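Local structure of transferrin (6WB6) at residues V352-C366 and P380-C393. The protein binds a single ferric ion together with a carbonate anion and transports iron in an insect. Numbering follows the deposited sequence.
Sequences VVRLCVTSNVALSKC and PILDCVQENSEDAC
Val352-Val357 and Ile381-Gln386 lie side by side as parallel strands, Val353, Leu355 and Val357 each donating and accepting one backbone hydrogen bond, from Val353 N to Ile381 O (2.9 Å) through to Glu387 N to Val357 O (3.0 Å). Helix 360-375 joins them into a beta-alpha-beta unit of the second transferrin-like half, and each sheet face carries a disulfide. On the face of Leu382, Cys384 and Gln386, Cys366 from the helix reaches Cys384, SG to SG 2.0 Å, fastening the helix to the strand it leads into. Leucine, branched and apolar, suits the layer between helix and strands: Leu363 lays CD1 on Cys384 CB at 3.6 Å, while Leu382 divides its branches, CD1 packing against Leu355 CB and CD2 against Cys366 SG. Gln386, its CG anti to the backbone N (chi1 -160°), extends across Val357 CG2 to the helix start, where NE2 gives Asn360 OD1 a weak hydrogen bond, the amide planes 75° apart. On the other face the guanidinium of Arg354 leaves the strand pair for a salt bridge from NH2 to Asp403 OD1, and Cys356 SG is joined by a disulfide to Cys393 SG in helix 390-399, 2.1 Å. Ser389 is that helix's N-cap, its short hydroxyl OG accepting from Ala392 N, and Thr358 CG2 packs 3.7 Å from Cys393 SG.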
loop_
_atom_site.group_PDB
_atom_site.type_symbol
_atom_site.label_atom_id
_atom_site.label_comp_id
_atom_site.label_asym_id
_atom_site.label_seq_id
_atom_site.Cartn_x
_atom_site.Cartn_y
_atom_site.Cartn_z
ATOM N N VAL A 352 5.180 -6.242 -16.625
ATOM C CA VAL A 352 3.806 -5.787 -16.451
ATOM C C VAL A 352 3.054 -6.877 -15.720
ATOM O O VAL A 352 3.215 -8.061 -16.021
ATOM C CB VAL A 352 3.135 -5.473 -17.804
ATOM C CG1 VAL A 352 1.636 -5.186 -17.627
ATOM C CG2 VAL A 352 3.838 -4.312 -18.480
ATOM N N VAL A 353 2.261 -6.484 -14.738
ATOM C CA VAL A 353 1.354 -7.384 -14.054
ATOM C C VAL A 353 -0.066 -7.019 -14.495
ATOM O O VAL A 353 -0.497 -5.859 -14.375
ATOM C CB VAL A 353 1.540 -7.312 -12.534
ATOM C CG1 VAL A 353 1.247 -5.921 -11.994
ATOM C CG2 VAL A 353 0.679 -8.346 -11.834
ATOM N N ARG A 354 -0.772 -7.998 -15.046
ATOM C CA ARG A 354 -2.089 -7.784 -15.646
ATOM C C ARG A 354 -3.131 -8.291 -14.665
ATOM O O ARG A 354 -3.200 -9.495 -14.396
ATOM C CB ARG A 354 -2.227 -8.500 -16.987
ATOM C CG ARG A 354 -1.159 -8.158 -17.998
ATOM C CD ARG A 354 -1.153 -9.148 -19.129
ATOM N NE ARG A 354 -0.703 -10.460 -18.644
ATOM C CZ ARG A 354 -0.727 -11.581 -19.358
ATOM N NH1 ARG A 354 -1.196 -11.574 -20.603
ATOM N NH2 ARG A 354 -0.312 -12.722 -18.811
ATOM N N LEU A 355 -3.892 -7.373 -14.088
ATOM C CA LEU A 355 -4.987 -7.734 -13.201
ATOM C C LEU A 355 -6.245 -7.885 -14.036
ATOM O O LEU A 355 -6.560 -7.007 -14.842
ATOM C CB LEU A 355 -5.220 -6.676 -12.130
ATOM C CG LEU A 355 -6.514 -6.877 -11.328
ATOM C CD1 LEU A 355 -6.498 -8.158 -10.544
ATOM C CD2 LEU A 355 -6.796 -5.672 -10.421
ATOM N N CYS A 356 -6.961 -8.978 -13.835
ATOM C CA CYS A 356 -8.202 -9.197 -14.559
ATOM C C CYS A 356 -9.346 -8.607 -13.746
ATOM O O CYS A 356 -9.451 -8.854 -12.540
ATOM C CB CYS A 356 -8.438 -10.679 -14.816
ATOM S SG CYS A 356 -9.843 -10.924 -15.970
ATOM N N VAL A 357 -10.161 -7.779 -14.398
ATOM C CA VAL A 357 -11.316 -7.142 -13.787
ATOM C C VAL A 357 -12.568 -7.586 -14.536
ATOM O O VAL A 357 -12.512 -7.996 -15.696
ATOM C CB VAL A 357 -11.191 -5.611 -13.813
ATOM C CG1 VAL A 357 -9.907 -5.173 -13.124
ATOM C CG2 VAL A 357 -11.198 -5.122 -15.238
ATOM N N THR A 358 -13.712 -7.477 -13.863
ATOM C CA THR A 358 -14.964 -8.007 -14.389
ATOM C C THR A 358 -16.005 -6.941 -14.695
ATOM O O THR A 358 -17.170 -7.293 -14.884
ATOM C CB THR A 358 -15.587 -9.003 -13.414
ATOM O OG1 THR A 358 -15.784 -8.372 -12.147
ATOM C CG2 THR A 358 -14.702 -10.222 -13.231
ATOM N N SER A 359 -15.637 -5.665 -14.763
ATOM C CA SER A 359 -16.622 -4.652 -15.110
ATOM C C SER A 359 -15.908 -3.420 -15.632
ATOM O O SER A 359 -14.705 -3.235 -15.406
ATOM C CB SER A 359 -17.501 -4.299 -13.913
ATOM O OG SER A 359 -16.799 -3.515 -12.978
ATOM N N ASN A 360 -16.687 -2.575 -16.339
ATOM C CA ASN A 360 -16.160 -1.328 -16.879
ATOM C C ASN A 360 -15.719 -0.386 -15.762
ATOM O O ASN A 360 -14.710 0.317 -15.897
ATOM C CB ASN A 360 -17.199 -0.614 -17.759
ATOM C CG ASN A 360 -17.512 -1.363 -19.034
ATOM O OD1 ASN A 360 -16.731 -2.185 -19.490
ATOM N ND2 ASN A 360 -18.664 -1.066 -19.622
ATOM N N VAL A 361 -16.496 -0.300 -14.683
ATOM C CA VAL A 361 -16.072 0.554 -13.582
ATOM C C VAL A 361 -14.774 0.017 -12.991
ATOM O O VAL A 361 -13.821 0.764 -12.770
ATOM C CB VAL A 361 -17.176 0.693 -12.515
ATOM C CG1 VAL A 361 -17.590 -0.615 -11.952
ATOM C CG2 VAL A 361 -16.689 1.585 -11.385
ATOM N N ALA A 362 -14.706 -1.291 -12.756
ATOM C CA ALA A 362 -13.471 -1.871 -12.235
ATOM C C ALA A 362 -12.309 -1.649 -13.190
ATOM O O ALA A 362 -11.200 -1.303 -12.759
ATOM C CB ALA A 362 -13.679 -3.342 -11.957
ATOM N N LEU A 363 -12.540 -1.816 -14.492
ATOM C CA LEU A 363 -11.514 -1.453 -15.462
ATOM C C LEU A 363 -11.042 -0.014 -15.260
ATOM O O LEU A 363 -9.848 0.278 -15.333
ATOM C CB LEU A 363 -12.036 -1.617 -16.880
ATOM C CG LEU A 363 -11.035 -1.321 -17.986
ATOM C CD1 LEU A 363 -9.845 -2.204 -17.842
ATOM C CD2 LEU A 363 -11.703 -1.527 -19.366
ATOM N N SER A 364 -11.975 0.920 -15.082
ATOM C CA SER A 364 -11.547 2.302 -14.947
ATOM C C SER A 364 -10.826 2.524 -13.622
ATOM O O SER A 364 -9.884 3.318 -13.570
ATOM C CB SER A 364 -12.733 3.242 -15.087
ATOM O OG SER A 364 -13.746 2.857 -14.191
ATOM N N LYS A 365 -11.241 1.829 -12.560
ATOM C CA LYS A 365 -10.540 1.954 -11.289
ATOM C C LYS A 365 -9.144 1.365 -11.392
ATOM O O LYS A 365 -8.173 1.942 -10.879
ATOM C CB LYS A 365 -11.344 1.276 -10.165
ATOM C CG LYS A 365 -10.721 1.462 -8.770
ATOM C CD LYS A 365 -11.536 0.855 -7.638
ATOM C CE LYS A 365 -10.751 0.941 -6.331
ATOM N NZ LYS A 365 -11.493 0.499 -5.105
ATOM N N CYS A 366 -9.016 0.238 -12.088
ATOM C CA CYS A 366 -7.703 -0.372 -12.282
ATOM C C CYS A 366 -6.781 0.539 -13.088
ATOM O O CYS A 366 -5.578 0.632 -12.812
ATOM C CB CYS A 366 -7.879 -1.726 -12.970
ATOM S SG CYS A 366 -6.360 -2.562 -13.341
ATOM N N PRO A 380 6.276 -3.990 -10.666
ATOM C CA PRO A 380 5.753 -3.917 -12.036
ATOM C C PRO A 380 4.603 -2.942 -12.311
ATOM O O PRO A 380 3.754 -2.638 -11.462
ATOM C CB PRO A 380 5.266 -5.351 -12.290
ATOM C CG PRO A 380 5.019 -5.920 -10.947
ATOM C CD PRO A 380 6.077 -5.328 -10.079
ATOM N N ILE A 381 4.618 -2.451 -13.549
ATOM C CA ILE A 381 3.522 -1.646 -14.063
ATOM C C ILE A 381 2.259 -2.468 -14.027
ATOM O O ILE A 381 2.251 -3.651 -14.403
ATOM C CB ILE A 381 3.834 -1.191 -15.500
ATOM C CG1 ILE A 381 5.023 -0.238 -15.496
ATOM C CG2 ILE A 381 2.625 -0.526 -16.156
ATOM C CD1 ILE A 381 5.813 -0.264 -16.786
ATOM N N LEU A 382 1.177 -1.846 -13.603
ATOM C CA LEU A 382 -0.106 -2.528 -13.528
ATOM C C LEU A 382 -0.835 -2.362 -14.858
ATOM O O LEU A 382 -1.047 -1.239 -15.336
ATOM C CB LEU A 382 -0.933 -1.989 -12.363
ATOM C CG LEU A 382 -2.327 -2.551 -12.149
ATOM C CD1 LEU A 382 -2.275 -3.981 -11.676
ATOM C CD2 LEU A 382 -3.046 -1.686 -11.137
ATOM N N ASP A 383 -1.206 -3.472 -15.463
ATOM C CA ASP A 383 -2.099 -3.405 -16.602
ATOM C C ASP A 383 -3.444 -3.978 -16.194
ATOM O O ASP A 383 -3.570 -4.670 -15.182
ATOM C CB ASP A 383 -1.513 -4.131 -17.797
ATOM C CG ASP A 383 -2.261 -3.844 -19.070
ATOM O OD1 ASP A 383 -3.211 -3.023 -19.033
ATOM O OD2 ASP A 383 -1.893 -4.431 -20.107
ATOM N N CYS A 384 -4.461 -3.613 -16.962
ATOM C CA CYS A 384 -5.848 -3.911 -16.649
ATOM C C CYS A 384 -6.477 -4.641 -17.830
ATOM O O CYS A 384 -6.417 -4.160 -18.968
ATOM C CB CYS A 384 -6.601 -2.609 -16.338
ATOM S SG CYS A 384 -5.786 -1.625 -15.045
ATOM N N VAL A 385 -7.075 -5.793 -17.558
ATOM C CA VAL A 385 -7.670 -6.640 -18.583
ATOM C C VAL A 385 -9.059 -7.055 -18.123
ATOM O O VAL A 385 -9.246 -7.465 -16.973
ATOM C CB VAL A 385 -6.803 -7.875 -18.870
ATOM C CG1 VAL A 385 -7.564 -8.869 -19.734
ATOM C CG2 VAL A 385 -5.516 -7.436 -19.561
ATOM N N GLN A 386 -10.031 -6.963 -19.022
ATOM C CA GLN A 386 -11.434 -7.057 -18.642
ATOM C C GLN A 386 -12.101 -8.264 -19.285
ATOM O O GLN A 386 -12.144 -8.385 -20.515
ATOM C CB GLN A 386 -12.195 -5.795 -19.019
ATOM C CG GLN A 386 -13.497 -5.659 -18.221
ATOM C CD GLN A 386 -14.530 -4.848 -18.931
ATOM O OE1 GLN A 386 -14.221 -4.113 -19.864
ATOM N NE2 GLN A 386 -15.769 -4.988 -18.513
ATOM N N GLU A 387 -12.653 -9.124 -18.455
ATOM C CA GLU A 387 -13.528 -10.191 -18.902
ATOM C C GLU A 387 -14.890 -9.923 -18.289
ATOM O O GLU A 387 -15.048 -9.027 -17.460
ATOM C CB GLU A 387 -12.988 -11.569 -18.496
ATOM C CG GLU A 387 -11.601 -11.853 -19.058
ATOM C CD GLU A 387 -11.632 -12.124 -20.551
ATOM O OE1 GLU A 387 -12.666 -12.611 -21.053
ATOM O OE2 GLU A 387 -10.631 -11.814 -21.216
ATOM N N ASN A 388 -15.888 -10.703 -18.683
ATOM C CA ASN A 388 -17.255 -10.370 -18.310
ATOM C C ASN A 388 -17.750 -11.172 -17.117
ATOM O O ASN A 388 -18.909 -11.021 -16.722
ATOM C CB ASN A 388 -18.181 -10.530 -19.518
ATOM C CG ASN A 388 -18.190 -9.285 -20.420
ATOM O OD1 ASN A 388 -17.383 -8.362 -20.250
ATOM N ND2 ASN A 388 -19.107 -9.260 -21.381
ATOM N N SER A 389 -16.886 -11.972 -16.497
ATOM C CA SER A 389 -17.250 -12.640 -15.260
ATOM C C SER A 389 -16.000 -13.021 -14.481
ATOM O O SER A 389 -14.874 -12.974 -14.986
ATOM C CB SER A 389 -18.060 -13.901 -15.532
ATOM O OG SER A 389 -17.209 -14.886 -16.063
ATOM N N GLU A 390 -16.231 -13.458 -13.250
ATOM C CA GLU A 390 -15.150 -13.998 -12.443
ATOM C C GLU A 390 -14.597 -15.274 -13.070
ATOM O O GLU A 390 -13.381 -15.441 -13.192
ATOM C CB GLU A 390 -15.663 -14.240 -11.022
ATOM C CG GLU A 390 -14.725 -14.989 -10.096
ATOM C CD GLU A 390 -15.324 -15.195 -8.727
ATOM O OE1 GLU A 390 -15.450 -14.205 -7.975
ATOM O OE2 GLU A 390 -15.710 -16.341 -8.418
ATOM N N ASP A 391 -15.484 -16.187 -13.492
ATOM C CA ASP A 391 -15.014 -17.426 -14.111
ATOM C C ASP A 391 -14.198 -17.130 -15.364
ATOM O O ASP A 391 -13.205 -17.814 -15.643
ATOM C CB ASP A 391 -16.192 -18.350 -14.431
ATOM C CG ASP A 391 -15.763 -19.594 -15.162
ATOM O OD1 ASP A 391 -15.323 -20.575 -14.496
ATOM O OD2 ASP A 391 -15.835 -19.588 -16.413
ATOM N N ALA A 392 -14.582 -16.104 -16.121
ATOM C CA ALA A 392 -13.798 -15.764 -17.304
ATOM C C ALA A 392 -12.479 -15.104 -16.937
ATOM O O ALA A 392 -11.506 -15.220 -17.689
ATOM C CB ALA A 392 -14.577 -14.849 -18.240
ATOM N N CYS A 393 -12.427 -14.378 -15.813
ATOM C CA CYS A 393 -11.141 -13.864 -15.355
ATOM C C CYS A 393 -10.242 -15.006 -14.910
ATOM O O CYS A 393 -9.030 -14.983 -15.154
ATOM C CB CYS A 393 -11.331 -12.863 -14.204
ATOM S SG CYS A 393 -11.463 -11.169 -14.735
#